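Local coordinates for protein lipoteichoic acid primase (Listeria monocytogenes, PDB 4UOP) that belongs to the sulfatase family and holds a magnesium ion in its extracellular catalytic domain, at residues Q64-Q69 and S106-A111; F100-K105 and E112-T117. All blocks are in the same frame, centred on the assembly; numbering follows the deposited sequence.

How the contacts relate
Both contacts are buried and use helix 107-117, at different levels along it. Contact 1 brings the end of strand 59-65 and the turn after it against the first turns of the helix, burying 169 Å²; contact 2 sets the loop leading into the helix beside its second half, burying 76 Å². Their chemistry differs with place: a magnesium ion joins the segments of contact 1, whereas two hydroxyls and a backbone carbonyl meet in contact 2, with Ser114 about 12 Å from the ion. The two adjoin at Asp110, whose OD2 accepts a bond from Ser106 N and a weak one from Ser104 N, tying the loop to the helix start.

Contact 1 (Q64-Q69 and S106-A111); sequences QLESFQ and SNTADA. With MG (magnesium ion), chain J.
Glu66 OE2 is gripped twice, by magnesium at 2.2 Å and by Ser67 OG, which donates to its anti lone pair at 2.7 Å; across the ion stands Thr108 OG1, 2.1 Å from the metal. This is the metal site of the sulfatase-type fold, set between the end of strand 59-65 and the first turn of helix 107-117. Glu66 binds with both oxygens, OE1 the longer at 2.4 Å. Its reach comes from a chain bent at chi2 (59°), which swings the carboxylate to the ion although CG starts out opposite the backbone N. OE1 and Thr108 OG1 are close because they share the metal, with no hydrogen bond between them. Asp284 and His285 supply the two remaining protein ligands.

Deeper along the strand, Gln64 extends toward the helix: NE2 approaches the Thr108 methyl CG2 at 3.5 Å, and OE1 lies 3.7 Å from Ala111 CB while bonding to Tyr282 OH. Asn107 acts from the second shell, its ND2 bonded to Asp244 of the second subunit. Its OD1 receives Thr108 N, well off the carbonyl axis (C=O...N angle 104°), and a 3.1 Å bond donated by the water that ligates magnesium.

Contact 2 (F100-K105 and E112-T117); sequences FQTVSK and EWSVYT
Thr102 and Ser114 are the pair that touches here, where the loop between strand 94-100 and helix 107-117 passes beside the helix it leads into. This is buried packing inside the sulfatase-type fold, joining that loop to the second half of a helix whose first turn carries a magnesium ligand. The helical segment starts with Glu112. Its OE1 accepts Tyr116 OH at 2.7 Å through the anti lone pair and also bonds Tyr167 OH, while OE2 forms a salt bridge with Arg163, so both carboxylate oxygens are engaged inside the fold.

Trp113 O accepts two bonds from Thr117. Ser114 comes next and points toward the loop. OG stands beside the backbone N (chi1 -71°), a torsion that puts it 2.9 Å from Thr102 O. Thr102 O and Asp110 O, the latter one turn back, both lie within reach of this hydroxyl, so the bond to Thr102 O is not exclusive. Thr102 OG1 is 3.1 Å from Ser114 OG and 3.4 Å from Ser114 CB, which shows the threonine hydroxyl lying along the serine side chain. Thr102 N bonds Glu338 OE1, a second polar tie for this loop residue.

Tyr116 adds an edge-to-face packing with Phe172. Thr117, the last helical residue, takes Trp113 O from both faces of the carbonyl plane: N at 3.0 Å and OG1 at 2.6 Å, the latter 39° out of plane. The same OG1 sits 3.3 Å above the indole of Trp113, toward its rim. With just 76 Å² buried, the link between loop and helix is polar and local: the buried Thr102 carbonyl gains a side-chain partner from the helix, through a hydroxyl that also has its own helix within reach.

Contact 1 (Q64-Q69 and S106-A111)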
loop_
_atom_site.group_PDB
_atom_site.type_symbol
_atom_site.label_atom_id
_atom_site.label_comp_id
_atom_site.label_asym_id
_atom_site.label_seq_id
_atom_site.Cartn_x
_atom_site.Cartn_y
_atom_site.Cartn_z
ATOM N N GLN B 64 20.149 -3.487 -11.571
ATOM C CA GLN B 64 19.118 -2.644 -10.999
ATOM C C GLN B 64 19.783 -1.757 -9.953
ATOM O O GLN B 64 20.266 -2.263 -8.940
ATOM C CB GLN B 64 18.039 -3.487 -10.348
ATOM C CG GLN B 64 16.900 -2.657 -9.783
ATOM C CD GLN B 64 15.754 -3.478 -9.242
ATOM O OE1 GLN B 64 14.983 -4.102 -9.999
ATOM N NE2 GLN B 64 15.605 -3.467 -7.929
ATOM N N LEU B 65 19.802 -0.465 -10.226
ATOM C CA LEU B 65 20.534 0.520 -9.418
ATOM C C LEU B 65 19.611 1.197 -8.407
ATOM O O LEU B 65 18.696 1.943 -8.773
ATOM C CB LEU B 65 21.164 1.551 -10.344
ATOM C CG LEU B 65 22.157 0.975 -11.350
ATOM C CD1 LEU B 65 22.366 1.968 -12.482
ATOM C CD2 LEU B 65 23.480 0.632 -10.682
ATOM N N GLU B 66 19.871 0.942 -7.127
ATOM C CA GLU B 66 19.015 1.406 -6.051
ATOM C C GLU B 66 18.868 2.935 -6.007
ATOM O O GLU B 66 19.869 3.665 -5.898
ATOM C CB GLU B 66 19.571 0.902 -4.710
ATOM C CG GLU B 66 18.779 1.391 -3.508
ATOM C CD GLU B 66 17.323 0.972 -3.565
ATOM O OE1 GLU B 66 17.052 -0.247 -3.525
ATOM O OE2 GLU B 66 16.441 1.853 -3.624
ATOM N N SER B 67 17.625 3.409 -6.099
ATOM C CA SER B 67 17.275 4.819 -5.867
ATOM C C SER B 67 17.888 5.841 -6.846
ATOM O O SER B 67 17.856 7.042 -6.569
ATOM C CB SER B 67 17.595 5.215 -4.407
ATOM O OG SER B 67 16.713 4.549 -3.511
ATOM N N PHE B 68 18.377 5.379 -8.001
ATOM C CA PHE B 68 18.791 6.273 -9.090
ATOM C C PHE B 68 17.542 6.853 -9.794
ATOM O O PHE B 68 16.634 6.097 -10.161
ATOM C CB PHE B 68 19.633 5.531 -10.132
ATOM C CG PHE B 68 21.104 5.387 -9.795
ATOM C CD1 PHE B 68 21.516 4.819 -8.602
ATOM C CD2 PHE B 68 22.081 5.756 -10.718
ATOM C CE1 PHE B 68 22.869 4.658 -8.320
ATOM C CE2 PHE B 68 23.434 5.594 -10.444
ATOM C CZ PHE B 68 23.825 5.022 -9.250
ATOM N N GLN B 69 17.507 8.172 -9.991
ATOM C CA GLN B 69 16.426 8.823 -10.743
ATOM C C GLN B 69 17.026 9.748 -11.784
ATOM O O GLN B 69 18.042 10.407 -11.546
ATOM C CB GLN B 69 15.457 9.577 -9.827
ATOM C CG GLN B 69 16.087 10.667 -8.972
ATOM C CD GLN B 69 15.167 11.082 -7.845
ATOM O OE1 GLN B 69 15.046 10.369 -6.854
ATOM N NE2 GLN B 69 14.498 12.233 -7.997
ATOM N N SER B 106 5.925 -1.971 -2.157
ATOM C CA SER B 106 7.270 -2.413 -1.792
ATOM C C SER B 106 8.233 -2.104 -2.939
ATOM O O SER B 106 8.487 -2.942 -3.792
ATOM C CB SER B 106 7.231 -3.905 -1.483
ATOM O OG SER B 106 8.458 -4.340 -0.929
ATOM N N ASN B 107 8.774 -0.895 -2.944
ATOM C CA ASN B 107 9.310 -0.338 -4.184
ATOM C C ASN B 107 10.396 -1.183 -4.898
ATOM O O ASN B 107 10.231 -1.531 -6.070
ATOM C CB ASN B 107 9.706 1.126 -4.019
ATOM C CG ASN B 107 10.571 1.385 -2.804
ATOM O OD1 ASN B 107 11.129 0.468 -2.197
ATOM N ND2 ASN B 107 10.698 2.670 -2.452
ATOM N N THR B 108 11.458 -1.555 -4.187
ATOM C CA THR B 108 12.523 -2.347 -4.782
ATOM C C THR B 108 12.007 -3.700 -5.320
ATOM O O THR B 108 12.309 -4.075 -6.443
ATOM C CB THR B 108 13.672 -2.610 -3.797
ATOM O OG1 THR B 108 14.093 -1.377 -3.200
ATOM C CG2 THR B 108 14.849 -3.250 -4.524
ATOM N N ALA B 109 11.225 -4.399 -4.498
ATOM C CA ALA B 109 10.656 -5.679 -4.882
ATOM C C ALA B 109 9.639 -5.549 -6.012
ATOM O O ALA B 109 9.537 -6.446 -6.851
ATOM C CB ALA B 109 10.045 -6.379 -3.683
ATOM N N ASP B 110 8.868 -4.463 -6.017
ATOM C CA ASP B 110 7.935 -4.194 -7.103
ATOM C C ASP B 110 8.665 -3.933 -8.426
ATOM O O ASP B 110 8.169 -4.305 -9.488
ATOM C CB ASP B 110 7.011 -3.019 -6.770
ATOM C CG ASP B 110 6.016 -3.349 -5.667
ATOM O OD1 ASP B 110 5.780 -4.548 -5.389
ATOM O OD2 ASP B 110 5.446 -2.403 -5.097
ATOM N N ALA B 111 9.845 -3.323 -8.357
ATOM C CA ALA B 111 10.659 -3.147 -9.545
ATOM C C ALA B 111 11.074 -4.497 -10.103
ATOM O O ALA B 111 10.921 -4.760 -11.296
ATOM C CB ALA B 111 11.871 -2.291 -9.236
HETATM MG MG MG J . 14.832 0.450 -3.922
HETATM O O HOH W 1 14.192 0.884 -1.845
#

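Contact 2 (F100-K105 and E112-T117)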
loop_
_atom_site.group_PDB
_atom_site.type_symbol
_atom_site.label_atom_id
_atom_site.label_comp_id
_atom_site.label_asym_id
_atom_site.label_seq_id
_atom_site.Cartn_x
_atom_site.Cartn_y
_atom_site.Cartn_z
ATOM N N PHE B 100 10.132 5.085 -17.035
ATOM C CA PHE B 100 9.446 5.285 -15.758
ATOM C C PHE B 100 9.415 4.076 -14.843
ATOM O O PHE B 100 9.345 2.940 -15.296
ATOM C CB PHE B 100 8.008 5.719 -16.002
ATOM C CG PHE B 100 7.884 7.004 -16.744
ATOM C CD1 PHE B 100 7.978 8.220 -16.072
ATOM C CD2 PHE B 100 7.689 7.016 -18.125
ATOM C CE1 PHE B 100 7.838 9.413 -16.759
ATOM C CE2 PHE B 100 7.558 8.213 -18.808
ATOM C CZ PHE B 100 7.641 9.407 -18.130
ATOM N N GLN B 101 9.500 4.340 -13.541
ATOM C CA GLN B 101 9.279 3.318 -12.534
ATOM C C GLN B 101 7.825 2.832 -12.597
ATOM O O GLN B 101 6.927 3.608 -12.894
ATOM C CB GLN B 101 9.550 3.887 -11.131
ATOM C CG GLN B 101 8.667 5.051 -10.730
ATOM C CD GLN B 101 8.909 5.528 -9.309
ATOM O OE1 GLN B 101 9.984 6.021 -8.993
ATOM N NE2 GLN B 101 7.903 5.398 -8.452
ATOM N N THR B 102 7.618 1.553 -12.323
ATOM C CA THR B 102 6.296 0.982 -12.193
ATOM C C THR B 102 6.289 0.167 -10.905
ATOM O O THR B 102 6.476 -1.057 -10.933
ATOM C CB THR B 102 5.913 0.095 -13.409
ATOM O OG1 THR B 102 6.862 -0.963 -13.604
ATOM C CG2 THR B 102 5.832 0.930 -14.672
ATOM N N VAL B 103 6.122 0.859 -9.785
ATOM C CA VAL B 103 6.213 0.226 -8.475
ATOM C C VAL B 103 4.998 0.568 -7.645
ATOM O O VAL B 103 4.199 1.414 -8.030
ATOM C CB VAL B 103 7.520 0.598 -7.724
ATOM C CG1 VAL B 103 8.741 0.184 -8.529
ATOM C CG2 VAL B 103 7.590 2.075 -7.398
ATOM N N SER B 104 4.866 -0.094 -6.503
ATOM C CA SER B 104 3.712 0.066 -5.643
ATOM C C SER B 104 4.157 0.111 -4.168
ATOM O O SER B 104 4.981 0.948 -3.810
ATOM C CB SER B 104 2.761 -1.106 -5.923
ATOM O OG SER B 104 1.612 -0.970 -5.152
ATOM N N LYS B 105 3.647 -0.807 -3.342
ATOM C CA LYS B 105 3.837 -0.789 -1.890
ATOM C C LYS B 105 5.271 -1.062 -1.453
ATOM O O LYS B 105 5.767 -0.489 -0.482
ATOM C CB LYS B 105 2.961 -1.903 -1.257
ATOM C CG LYS B 105 1.666 -1.423 -0.632
ATOM C CD LYS B 105 0.758 -2.578 -0.160
ATOM C CE LYS B 105 0.910 -2.811 1.350
ATOM N NZ LYS B 105 0.509 -4.162 1.849
ATOM N N GLU B 112 11.597 -5.365 -9.234
ATOM C CA GLU B 112 11.986 -6.699 -9.636
ATOM C C GLU B 112 10.788 -7.443 -10.213
ATOM O O GLU B 112 10.913 -8.092 -11.252
ATOM C CB GLU B 112 12.545 -7.469 -8.451
ATOM C CG GLU B 112 13.899 -6.962 -7.950
ATOM C CD GLU B 112 14.493 -7.909 -6.924
ATOM O OE1 GLU B 112 14.970 -8.983 -7.326
ATOM O OE2 GLU B 112 14.452 -7.578 -5.713
ATOM N N TRP B 113 9.649 -7.361 -9.524
ATOM C CA TRP B 113 8.416 -8.004 -9.996
ATOM C C TRP B 113 8.084 -7.600 -11.434
ATOM O O TRP B 113 7.784 -8.463 -12.292
ATOM C CB TRP B 113 7.233 -7.668 -9.069
ATOM C CG TRP B 113 5.954 -8.260 -9.569
ATOM C CD1 TRP B 113 5.080 -7.696 -10.440
ATOM C CD2 TRP B 113 5.447 -9.569 -9.289
ATOM N NE1 TRP B 113 4.045 -8.561 -10.710
ATOM C CE2 TRP B 113 4.244 -9.717 -10.012
ATOM C CE3 TRP B 113 5.881 -10.622 -8.485
ATOM C CZ2 TRP B 113 3.481 -10.880 -9.958
ATOM C CZ3 TRP B 113 5.119 -11.777 -8.433
ATOM C CH2 TRP B 113 3.935 -11.893 -9.156
ATOM N N SER B 114 8.075 -6.290 -11.664
ATOM C CA SER B 114 7.748 -5.705 -12.964
ATOM C C SER B 114 8.692 -6.192 -14.051
ATOM O O SER B 114 8.270 -6.592 -15.135
ATOM C CB SER B 114 7.820 -4.173 -12.881
ATOM O OG SER B 114 6.761 -3.664 -12.118
ATOM N N VAL B 115 9.978 -6.181 -13.741
ATOM C CA VAL B 115 10.978 -6.573 -14.712
ATOM C C VAL B 115 10.923 -8.073 -15.031
ATOM O O VAL B 115 10.923 -8.460 -16.210
ATOM C CB VAL B 115 12.381 -6.128 -14.252
ATOM C CG1 VAL B 115 13.457 -6.654 -15.185
ATOM C CG2 VAL B 115 12.421 -4.605 -14.181
ATOM N N TYR B 116 10.844 -8.920 -14.013
ATOM C CA TYR B 116 10.879 -10.364 -14.258
ATOM C C TYR B 116 9.591 -10.893 -14.917
ATOM O O TYR B 116 9.666 -11.820 -15.721
ATOM C CB TYR B 116 11.128 -11.163 -12.981
ATOM C CG TYR B 116 12.349 -10.762 -12.177
ATOM C CD1 TYR B 116 13.466 -10.233 -12.783
ATOM C CD2 TYR B 116 12.372 -10.936 -10.797
ATOM C CE1 TYR B 116 14.571 -9.860 -12.031
ATOM C CE2 TYR B 116 13.462 -10.567 -10.042
ATOM C CZ TYR B 116 14.556 -10.022 -10.660
ATOM O OH TYR B 116 15.646 -9.635 -9.902
ATOM N N THR B 117 8.442 -10.334 -14.535
ATOM C CA THR B 117 7.139 -10.904 -14.899
ATOM C C THR B 117 6.424 -10.177 -16.030
ATOM O O THR B 117 5.521 -10.761 -16.645
ATOM C CB THR B 117 6.147 -10.967 -13.700
ATOM O OG1 THR B 117 5.702 -9.649 -13.337
ATOM C CG2 THR B 117 6.776 -11.649 -12.513
#